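Local structure of uncharacterized protein lp_2664 (Lactobacillus plantarum WCFS1, 2PJQ) at residues L130-I138 with L198-F209; M105-G113 with H162-H170. The protein is of unknown function but carries an HD domain, which suggests a metal-dependent phosphohydrolase. One frame throughout, in Å; residues are numbered along the deposited sequence.

Contact 1 (L130-I138 with L198-F209); sequences LDAIGAIGI and LAAHRTAVMHEF
R202 reaches across to the backbone of L130 with its guanidinium. Its CB packs against CG1 and CD1 of I133, 3.9 Å from each, and against the CA of G134. From CG to NE the chain is extended, CD coming within 4.1 Å of L130 O, and L198 CG lies over one guanidinium face. At the tip NH1 donates to L130 O (2.9 Å) with a bent N-H...O angle of 130°, while NH2 forms a salt bridge with D220 of the second subunit. A leucine here would probably leave L130 O without this donor and D220 of the second subunit without its charged mate. Farther along, M206 lays its selenium against I133 CB. I138, with CG2 anti to the backbone N, sets that methyl over the face of the F209 ring, 3.8 Å from its centroid. D131 pairs with R37 and H34, the latter in a possible HD-type cluster. The contact packs the start of helix 134-148 against the start of helix 204-219 at the subunit interface, their short segments 42° apart. Helix 175-183 packs on I138 and M206, while E216 of the second subunit hydrogen-bonds A135 N and I136 N.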
loop_
_atom_site.group_PDB
_atom_site.type_symbol
_atom_site.label_atom_id
_atom_site.label_comp_id
_atom_site.label_asym_id
_atom_site.label_seq_id
_atom_site.Cartn_x
_atom_site.Cartn_y
_atom_site.Cartn_z
ATOM N N LEU B 130 10.457 10.145 -10.458
ATOM C CA LEU B 130 9.498 11.202 -10.160
ATOM C C LEU B 130 8.118 10.668 -9.824
ATOM O O LEU B 130 7.327 11.359 -9.202
ATOM C CB LEU B 130 9.406 12.175 -11.332
ATOM C CG LEU B 130 10.343 13.366 -11.190
ATOM C CD1 LEU B 130 10.173 14.255 -12.372
ATOM C CD2 LEU B 130 10.017 14.134 -9.910
ATOM N N ASP B 131 7.848 9.431 -10.243
ATOM C CA ASP B 131 6.576 8.767 -9.996
ATOM C C ASP B 131 6.692 7.753 -8.868
ATOM O O ASP B 131 5.797 6.935 -8.674
ATOM C CB ASP B 131 6.103 8.045 -11.248
ATOM C CG ASP B 131 4.608 7.774 -11.225
ATOM O OD1 ASP B 131 3.827 8.763 -11.203
ATOM O OD2 ASP B 131 4.204 6.587 -11.218
ATOM N N ALA B 132 7.804 7.786 -8.144
ATOM C CA ALA B 132 8.011 6.864 -7.040
ATOM C C ALA B 132 8.220 7.642 -5.748
ATOM O O ALA B 132 8.863 7.167 -4.812
ATOM C CB ALA B 132 9.209 5.956 -7.315
ATOM N N ILE B 133 7.681 8.849 -5.716
ATOM C CA ILE B 133 7.796 9.705 -4.550
ATOM C C ILE B 133 6.524 10.503 -4.537
ATOM O O ILE B 133 5.695 10.355 -5.431
ATOM C CB ILE B 133 9.025 10.659 -4.631
ATOM C CG1 ILE B 133 8.886 11.622 -5.820
ATOM C CG2 ILE B 133 10.314 9.832 -4.724
ATOM C CD1 ILE B 133 10.077 12.581 -5.995
ATOM N N GLY B 134 6.359 11.365 -3.548
ATOM C CA GLY B 134 5.126 12.111 -3.479
ATOM C C GLY B 134 4.077 11.119 -3.007
ATOM O O GLY B 134 4.387 9.955 -2.766
ATOM N N ALA B 135 2.843 11.587 -2.863
ATOM C CA ALA B 135 1.729 10.761 -2.412
ATOM C C ALA B 135 1.644 9.499 -3.265
ATOM O O ALA B 135 1.422 8.384 -2.747
ATOM C CB ALA B 135 0.442 11.547 -2.515
ATOM N N ILE B 136 1.838 9.673 -4.571
ATOM C CA ILE B 136 1.791 8.542 -5.478
ATOM C C ILE B 136 2.846 7.496 -5.135
ATOM O O ILE B 136 2.563 6.298 -5.129
ATOM C CB ILE B 136 1.938 8.999 -6.918
ATOM C CG1 ILE B 136 0.568 9.492 -7.419
ATOM C CG2 ILE B 136 2.504 7.872 -7.758
ATOM C CD1 ILE B 136 0.553 10.056 -8.837
ATOM N N GLY B 137 4.059 7.949 -4.840
ATOM C CA GLY B 137 5.107 7.024 -4.449
ATOM C C GLY B 137 4.675 6.282 -3.193
ATOM O O GLY B 137 4.794 5.067 -3.114
ATOM N N ILE B 138 4.173 7.005 -2.198
ATOM C CA ILE B 138 3.709 6.353 -0.974
ATOM C C ILE B 138 2.757 5.209 -1.345
ATOM O O ILE B 138 2.985 4.046 -1.000
ATOM C CB ILE B 138 2.936 7.328 -0.074
ATOM C CG1 ILE B 138 3.871 8.444 0.412
ATOM C CG2 ILE B 138 2.306 6.565 1.083
ATOM C CD1 ILE B 138 3.164 9.568 1.149
ATOM N N LEU B 198 10.350 19.758 -9.416
ATOM C CA LEU B 198 9.167 18.955 -9.200
ATOM C C LEU B 198 9.368 17.992 -8.043
ATOM O O LEU B 198 8.477 17.789 -7.226
ATOM C CB LEU B 198 8.844 18.193 -10.471
ATOM C CG LEU B 198 7.392 17.761 -10.531
ATOM C CD1 LEU B 198 6.531 18.948 -10.166
ATOM C CD2 LEU B 198 7.057 17.231 -11.918
ATOM N N ALA B 199 10.553 17.401 -7.985
ATOM C CA ALA B 199 10.893 16.466 -6.929
ATOM C C ALA B 199 10.932 17.205 -5.598
ATOM O O ALA B 199 11.018 16.586 -4.544
ATOM C CB ALA B 199 12.242 15.837 -7.212
ATOM N N ALA B 200 10.858 18.531 -5.659
ATOM C CA ALA B 200 10.893 19.368 -4.463
ATOM C C ALA B 200 9.557 19.444 -3.726
ATOM O O ALA B 200 9.541 19.604 -2.511
ATOM C CB ALA B 200 11.365 20.768 -4.826
ATOM N N HIS B 201 8.437 19.354 -4.439
ATOM C CA HIS B 201 7.146 19.387 -3.755
ATOM C C HIS B 201 6.582 17.976 -3.652
ATOM O O HIS B 201 5.373 17.763 -3.671
ATOM C CB HIS B 201 6.128 20.276 -4.475
ATOM C CG HIS B 201 4.910 20.581 -3.646
ATOM N ND1 HIS B 201 4.355 19.667 -2.771
ATOM C CD2 HIS B 201 4.139 21.691 -3.563
ATOM C CE1 HIS B 201 3.298 20.202 -2.185
ATOM N NE2 HIS B 201 3.145 21.429 -2.649
ATOM N N ARG B 202 7.470 17.002 -3.536
ATOM C CA ARG B 202 7.022 15.634 -3.441
ATOM C C ARG B 202 7.749 14.869 -2.349
ATOM O O ARG B 202 7.625 13.656 -2.262
ATOM C CB ARG B 202 7.193 14.953 -4.803
ATOM C CG ARG B 202 6.367 15.615 -5.894
ATOM C CD ARG B 202 6.341 14.818 -7.175
ATOM N NE ARG B 202 5.263 15.282 -8.041
ATOM C CZ ARG B 202 4.925 14.716 -9.198
ATOM N NH1 ARG B 202 5.590 13.662 -9.639
ATOM N NH2 ARG B 202 3.899 15.180 -9.897
ATOM N N THR B 203 8.488 15.579 -1.501
ATOM C CA THR B 203 9.229 14.931 -0.421
ATOM C C THR B 203 8.568 15.188 0.934
ATOM O O THR B 203 8.559 14.328 1.816
ATOM C CB THR B 203 10.679 15.454 -0.383
ATOM O OG1 THR B 203 11.207 15.432 -1.707
ATOM C CG2 THR B 203 11.577 14.569 0.500
ATOM N N ALA B 204 8.009 16.381 1.087
ATOM C CA ALA B 204 7.371 16.771 2.326
ATOM C C ALA B 204 6.297 15.781 2.763
ATOM O O ALA B 204 6.131 15.512 3.952
ATOM C CB ALA B 204 6.783 18.149 2.171
ATOM N N VAL B 205 5.575 15.242 1.789
ATOM C CA VAL B 205 4.491 14.290 2.027
ATOM C C VAL B 205 5.000 12.937 2.484
ATOM O O VAL B 205 4.445 12.318 3.374
ATOM C CB VAL B 205 3.684 14.056 0.738
ATOM C CG1 VAL B 205 2.303 13.529 1.094
ATOM C CG2 VAL B 205 3.616 15.354 -0.090
HETATM N N MSE B 206 6.048 12.463 1.833
HETATM C CA MSE B 206 6.612 11.186 2.184
HETATM C C MSE B 206 7.128 11.288 3.603
HETATM O O MSE B 206 6.906 10.378 4.403
HETATM C CB MSE B 206 7.744 10.818 1.230
HETATM C CG MSE B 206 7.339 10.677 -0.225
HETATM SE SE MSE B 206 8.868 10.147 -1.307
HETATM C CE MSE B 206 8.510 8.261 -1.446
ATOM N N HIS B 207 7.807 12.394 3.922
ATOM C CA HIS B 207 8.329 12.587 5.280
ATOM C C HIS B 207 7.233 12.673 6.339
ATOM O O HIS B 207 7.416 12.188 7.446
ATOM C CB HIS B 207 9.232 13.822 5.375
ATOM C CG HIS B 207 10.664 13.537 5.068
ATOM N ND1 HIS B 207 11.208 13.732 3.816
ATOM C CD2 HIS B 207 11.642 12.983 5.820
ATOM C CE1 HIS B 207 12.458 13.304 3.809
ATOM N NE2 HIS B 207 12.747 12.841 5.012
ATOM N N GLU B 208 6.104 13.292 6.012
ATOM C CA GLU B 208 4.994 13.363 6.958
ATOM C C GLU B 208 4.419 11.960 7.187
ATOM O O GLU B 208 3.934 11.636 8.279
ATOM C CB GLU B 208 3.896 14.295 6.433
ATOM C CG GLU B 208 4.091 15.755 6.857
ATOM C CD GLU B 208 3.510 16.733 5.853
ATOM O OE1 GLU B 208 2.284 16.667 5.610
ATOM O OE2 GLU B 208 4.284 17.563 5.307
ATOM N N PHE B 209 4.497 11.126 6.153
ATOM C CA PHE B 209 3.989 9.768 6.228
ATOM C C PHE B 209 4.863 8.874 7.100
ATOM O O PHE B 209 4.354 8.232 8.014
ATOM C CB PHE B 209 3.853 9.169 4.824
ATOM C CG PHE B 209 3.395 7.744 4.820
ATOM C CD1 PHE B 209 2.109 7.408 5.227
ATOM C CD2 PHE B 209 4.265 6.725 4.454
ATOM C CE1 PHE B 209 1.694 6.066 5.270
ATOM C CE2 PHE B 209 3.861 5.380 4.496
ATOM C CZ PHE B 209 2.571 5.055 4.906
#

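Contact 2 (M105-G113 with H162-H170); sequences MSFSKSFNG and HMTREQYRH
F111 packs its ring against M163, T164 and Y168, and this aromatic side is the close-packed part of the contact. With CG anti to the carbonyl carbon (chi1 -65°), the ring leans toward the loop ahead of helix 165-170, where CE2 approaches M163 CB. The selenium of M163 stands 5.1 Å from the F111 ring centroid, well off the ring normal, an oblique Met-aromatic contact. Y168 lies beside F111 with the ring planes 29° apart, but the rings are slid so far that they barely overlap: the centroids are 5.7 Å apart. The edge of Y168 is used instead by S108, whose CB lies near the ring plane at CD2, and F107 CD2 comes to Y168 CE2 at 4.5 Å. Helix 175-183 adds H178 and K182 against Y168.

The other side is more polar and partly open to solvent. R165, its chain bent at chi2, runs past N112, whose amide lies along CB, CG and CD with its plane 61° from the guanidinium. K109 then lays CD and CE over one guanidinium face, while R169 NE lies over the opposite one. K109 NZ turns to the backbone O of D103 and stays 4.7 Å from R165 NH2. S108 OG is near R165 NH1, but the angle is too poor for a hydrogen bond. The loose part is the rim, where N112 and T164 are exposed. The two segments are thus joined by aromatic and aliphatic surfaces rather than by directed polar bonds, and the three positive side chains K109, R165 and R169 would probably disfavour this side slightly, though solvent is likely to screen them.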
loop_
_atom_site.group_PDB
_atom_site.type_symbol
_atom_site.label_atom_id
_atom_site.label_comp_id
_atom_site.label_asym_id
_atom_site.label_seq_id
_atom_site.Cartn_x
_atom_site.Cartn_y
_atom_site.Cartn_z
HETATM N N MSE B 105 19.994 2.420 -15.356
HETATM C CA MSE B 105 19.392 3.632 -14.823
HETATM C C MSE B 105 18.715 3.328 -13.497
HETATM O O MSE B 105 18.276 4.237 -12.789
HETATM C CB MSE B 105 18.345 4.129 -15.787
HETATM C CG MSE B 105 17.350 3.045 -16.092
HETATM SE SE MSE B 105 15.717 3.770 -16.723
HETATM C CE MSE B 105 14.574 3.271 -15.247
ATOM N N SER B 106 18.604 2.050 -13.167
ATOM C CA SER B 106 17.969 1.697 -11.914
ATOM C C SER B 106 18.886 1.999 -10.735
ATOM O O SER B 106 20.114 1.949 -10.841
ATOM C CB SER B 106 17.559 0.220 -11.902
ATOM O OG SER B 106 16.539 -0.038 -12.853
ATOM N N PHE B 107 18.250 2.339 -9.618
ATOM C CA PHE B 107 18.915 2.645 -8.360
ATOM C C PHE B 107 19.627 1.376 -7.885
ATOM O O PHE B 107 20.712 1.439 -7.304
ATOM C CB PHE B 107 17.855 3.060 -7.341
ATOM C CG PHE B 107 18.392 3.364 -5.978
ATOM C CD1 PHE B 107 18.968 4.594 -5.701
ATOM C CD2 PHE B 107 18.254 2.445 -4.949
ATOM C CE1 PHE B 107 19.394 4.909 -4.414
ATOM C CE2 PHE B 107 18.674 2.750 -3.659
ATOM C CZ PHE B 107 19.242 3.984 -3.390
ATOM N N SER B 108 18.999 0.228 -8.134
ATOM C CA SER B 108 19.558 -1.058 -7.736
ATOM C C SER B 108 20.967 -1.195 -8.299
ATOM O O SER B 108 21.862 -1.729 -7.644
ATOM C CB SER B 108 18.674 -2.208 -8.243
ATOM O OG SER B 108 18.515 -2.180 -9.655
ATOM N N LYS B 109 21.154 -0.693 -9.516
ATOM C CA LYS B 109 22.448 -0.756 -10.180
ATOM C C LYS B 109 23.479 0.162 -9.537
ATOM O O LYS B 109 24.576 -0.279 -9.203
ATOM C CB LYS B 109 22.299 -0.405 -11.664
ATOM C CG LYS B 109 21.784 -1.546 -12.528
ATOM C CD LYS B 109 22.692 -2.768 -12.405
ATOM C CE LYS B 109 22.436 -3.790 -13.505
ATOM N NZ LYS B 109 22.912 -3.322 -14.841
ATOM N N SER B 110 23.113 1.431 -9.356
ATOM C CA SER B 110 23.998 2.438 -8.768
ATOM C C SER B 110 24.905 1.902 -7.663
ATOM O O SER B 110 26.003 2.420 -7.456
ATOM C CB SER B 110 23.182 3.619 -8.221
ATOM O OG SER B 110 22.411 3.245 -7.092
ATOM N N PHE B 111 24.449 0.876 -6.951
ATOM C CA PHE B 111 25.256 0.296 -5.885
ATOM C C PHE B 111 26.576 -0.220 -6.457
ATOM O O PHE B 111 27.637 -0.018 -5.865
ATOM C CB PHE B 111 24.508 -0.846 -5.190
ATOM C CG PHE B 111 23.271 -0.404 -4.456
ATOM C CD1 PHE B 111 22.039 -0.346 -5.104
ATOM C CD2 PHE B 111 23.340 -0.037 -3.114
ATOM C CE1 PHE B 111 20.895 0.071 -4.427
ATOM C CE2 PHE B 111 22.202 0.383 -2.430
ATOM C CZ PHE B 111 20.977 0.435 -3.086
ATOM N N ASN B 112 26.507 -0.876 -7.613
ATOM C CA ASN B 112 27.705 -1.407 -8.264
ATOM C C ASN B 112 28.627 -0.266 -8.728
ATOM O O ASN B 112 29.441 -0.445 -9.637
ATOM C CB ASN B 112 27.323 -2.287 -9.469
ATOM C CG ASN B 112 26.381 -3.429 -9.094
ATOM O OD1 ASN B 112 26.579 -4.112 -8.087
ATOM N ND2 ASN B 112 25.360 -3.649 -9.920
ATOM N N GLY B 113 28.491 0.901 -8.099
ATOM C CA GLY B 113 29.310 2.049 -8.455
ATOM C C GLY B 113 28.622 3.005 -9.419
ATOM O O GLY B 113 27.698 2.596 -10.123
ATOM N N HIS B 162 24.798 0.420 3.649
ATOM C CA HIS B 162 25.788 0.135 2.617
ATOM C C HIS B 162 25.377 -1.039 1.732
ATOM O O HIS B 162 26.175 -1.934 1.454
ATOM C CB HIS B 162 27.170 -0.127 3.246
ATOM C CG HIS B 162 27.168 -0.203 4.746
ATOM N ND1 HIS B 162 26.730 -1.312 5.439
ATOM C CD2 HIS B 162 27.592 0.682 5.683
ATOM C CE1 HIS B 162 26.887 -1.110 6.736
ATOM N NE2 HIS B 162 27.408 0.092 6.911
HETATM N N MSE B 163 24.130 -1.009 1.274
HETATM C CA MSE B 163 23.577 -2.065 0.433
HETATM C C MSE B 163 24.382 -2.380 -0.822
HETATM O O MSE B 163 25.180 -1.567 -1.287
HETATM C CB MSE B 163 22.155 -1.703 0.017
HETATM C CG MSE B 163 21.204 -1.451 1.163
HETATM SE SE MSE B 163 19.506 -0.808 0.500
HETATM C CE MSE B 163 18.693 -2.497 0.090
ATOM N N THR B 164 24.145 -3.570 -1.367
ATOM C CA THR B 164 24.814 -4.034 -2.581
ATOM C C THR B 164 23.777 -4.607 -3.550
ATOM O O THR B 164 22.713 -5.064 -3.127
ATOM C CB THR B 164 25.848 -5.138 -2.271
ATOM O OG1 THR B 164 25.170 -6.320 -1.829
ATOM C CG2 THR B 164 26.813 -4.676 -1.188
ATOM N N ARG B 165 24.101 -4.580 -4.843
ATOM C CA ARG B 165 23.220 -5.082 -5.905
ATOM C C ARG B 165 22.310 -6.214 -5.451
ATOM O O ARG B 165 21.091 -6.164 -5.634
ATOM C CB ARG B 165 24.055 -5.563 -7.099
ATOM C CG ARG B 165 23.260 -6.264 -8.215
ATOM C CD ARG B 165 22.297 -5.318 -8.934
ATOM N NE ARG B 165 21.703 -5.931 -10.125
ATOM C CZ ARG B 165 20.810 -5.334 -10.915
ATOM N NH1 ARG B 165 20.396 -4.101 -10.646
ATOM N NH2 ARG B 165 20.330 -5.968 -11.976
ATOM N N GLU B 166 22.914 -7.237 -4.863
ATOM C CA GLU B 166 22.162 -8.382 -4.387
ATOM C C GLU B 166 21.282 -8.011 -3.204
ATOM O O GLU B 166 20.055 -8.018 -3.311
ATOM C CB GLU B 166 23.125 -9.495 -3.997
ATOM C CG GLU B 166 24.145 -9.794 -5.077
ATOM C CD GLU B 166 25.044 -10.953 -4.718
ATOM O OE1 GLU B 166 24.511 -12.046 -4.429
ATOM O OE2 GLU B 166 26.283 -10.772 -4.730
ATOM N N GLN B 167 21.909 -7.678 -2.080
ATOM C CA GLN B 167 21.165 -7.322 -0.881
ATOM C C GLN B 167 19.839 -6.651 -1.215
ATOM O O GLN B 167 18.774 -7.153 -0.859
ATOM C CB GLN B 167 21.987 -6.394 0.015
ATOM C CG GLN B 167 23.282 -7.001 0.524
ATOM C CD GLN B 167 23.815 -6.284 1.754
ATOM O OE1 GLN B 167 24.982 -6.431 2.117
ATOM N NE2 GLN B 167 22.952 -5.513 2.410
ATOM N N TYR B 168 19.916 -5.529 -1.922
ATOM C CA TYR B 168 18.729 -4.764 -2.296
ATOM C C TYR B 168 17.663 -5.537 -3.064
ATOM O O TYR B 168 16.478 -5.472 -2.727
ATOM C CB TYR B 168 19.131 -3.524 -3.110
ATOM C CG TYR B 168 17.947 -2.703 -3.589
ATOM C CD1 TYR B 168 17.008 -2.201 -2.683
ATOM C CD2 TYR B 168 17.752 -2.449 -4.947
ATOM C CE1 TYR B 168 15.901 -1.472 -3.116
ATOM C CE2 TYR B 168 16.648 -1.718 -5.392
ATOM C CZ TYR B 168 15.728 -1.234 -4.471
ATOM O OH TYR B 168 14.633 -0.518 -4.902
ATOM N N ARG B 169 18.076 -6.260 -4.100
ATOM C CA ARG B 169 17.129 -7.010 -4.915
ATOM C C ARG B 169 16.738 -8.353 -4.299
ATOM O O ARG B 169 15.587 -8.777 -4.410
ATOM C CB ARG B 169 17.699 -7.202 -6.327
ATOM C CG ARG B 169 16.718 -7.783 -7.340
ATOM C CD ARG B 169 17.008 -7.277 -8.753
ATOM N NE ARG B 169 18.393 -7.500 -9.167
ATOM C CZ ARG B 169 18.941 -8.698 -9.357
ATOM N NH1 ARG B 169 18.221 -9.798 -9.175
ATOM N NH2 ARG B 169 20.211 -8.795 -9.727
ATOM N N HIS B 170 17.682 -9.016 -3.641
ATOM C CA HIS B 170 17.391 -10.305 -3.023
ATOM C C HIS B 170 16.826 -10.172 -1.611
ATOM O O HIS B 170 15.684 -10.555 -1.361
ATOM C CB HIS B 170 18.647 -11.180 -2.988
ATOM C CG HIS B 170 18.504 -12.411 -2.143
ATOM N ND1 HIS B 170 18.208 -12.359 -0.797
ATOM C CD2 HIS B 170 18.624 -13.723 -2.451
ATOM C CE1 HIS B 170 18.152 -13.586 -0.312
ATOM N NE2 HIS B 170 18.401 -14.433 -1.295
#

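Overall arrangement
Contact 1 is the core contact of the pair: nearly all its touching residues are buried, and the second subunit adds to it. Contact 2 is only partly buried, and no other chain of the assembly reaches its segments. Their centres are 22 Å apart and their nearest atoms about 9 Å, so they do not touch, yet helix 175-183 packs on both. Their segments alternate along the chain, with helix 134-148 of contact 1 followed by helix 165-170 of contact 2. The chemistry follows the setting: mostly aliphatic packing with one CH-pi contact and a selenomethionine, plus an arginine bonded within and between subunits, in contact 1, aromatic packing bordered by positively charged side chains in contact 2.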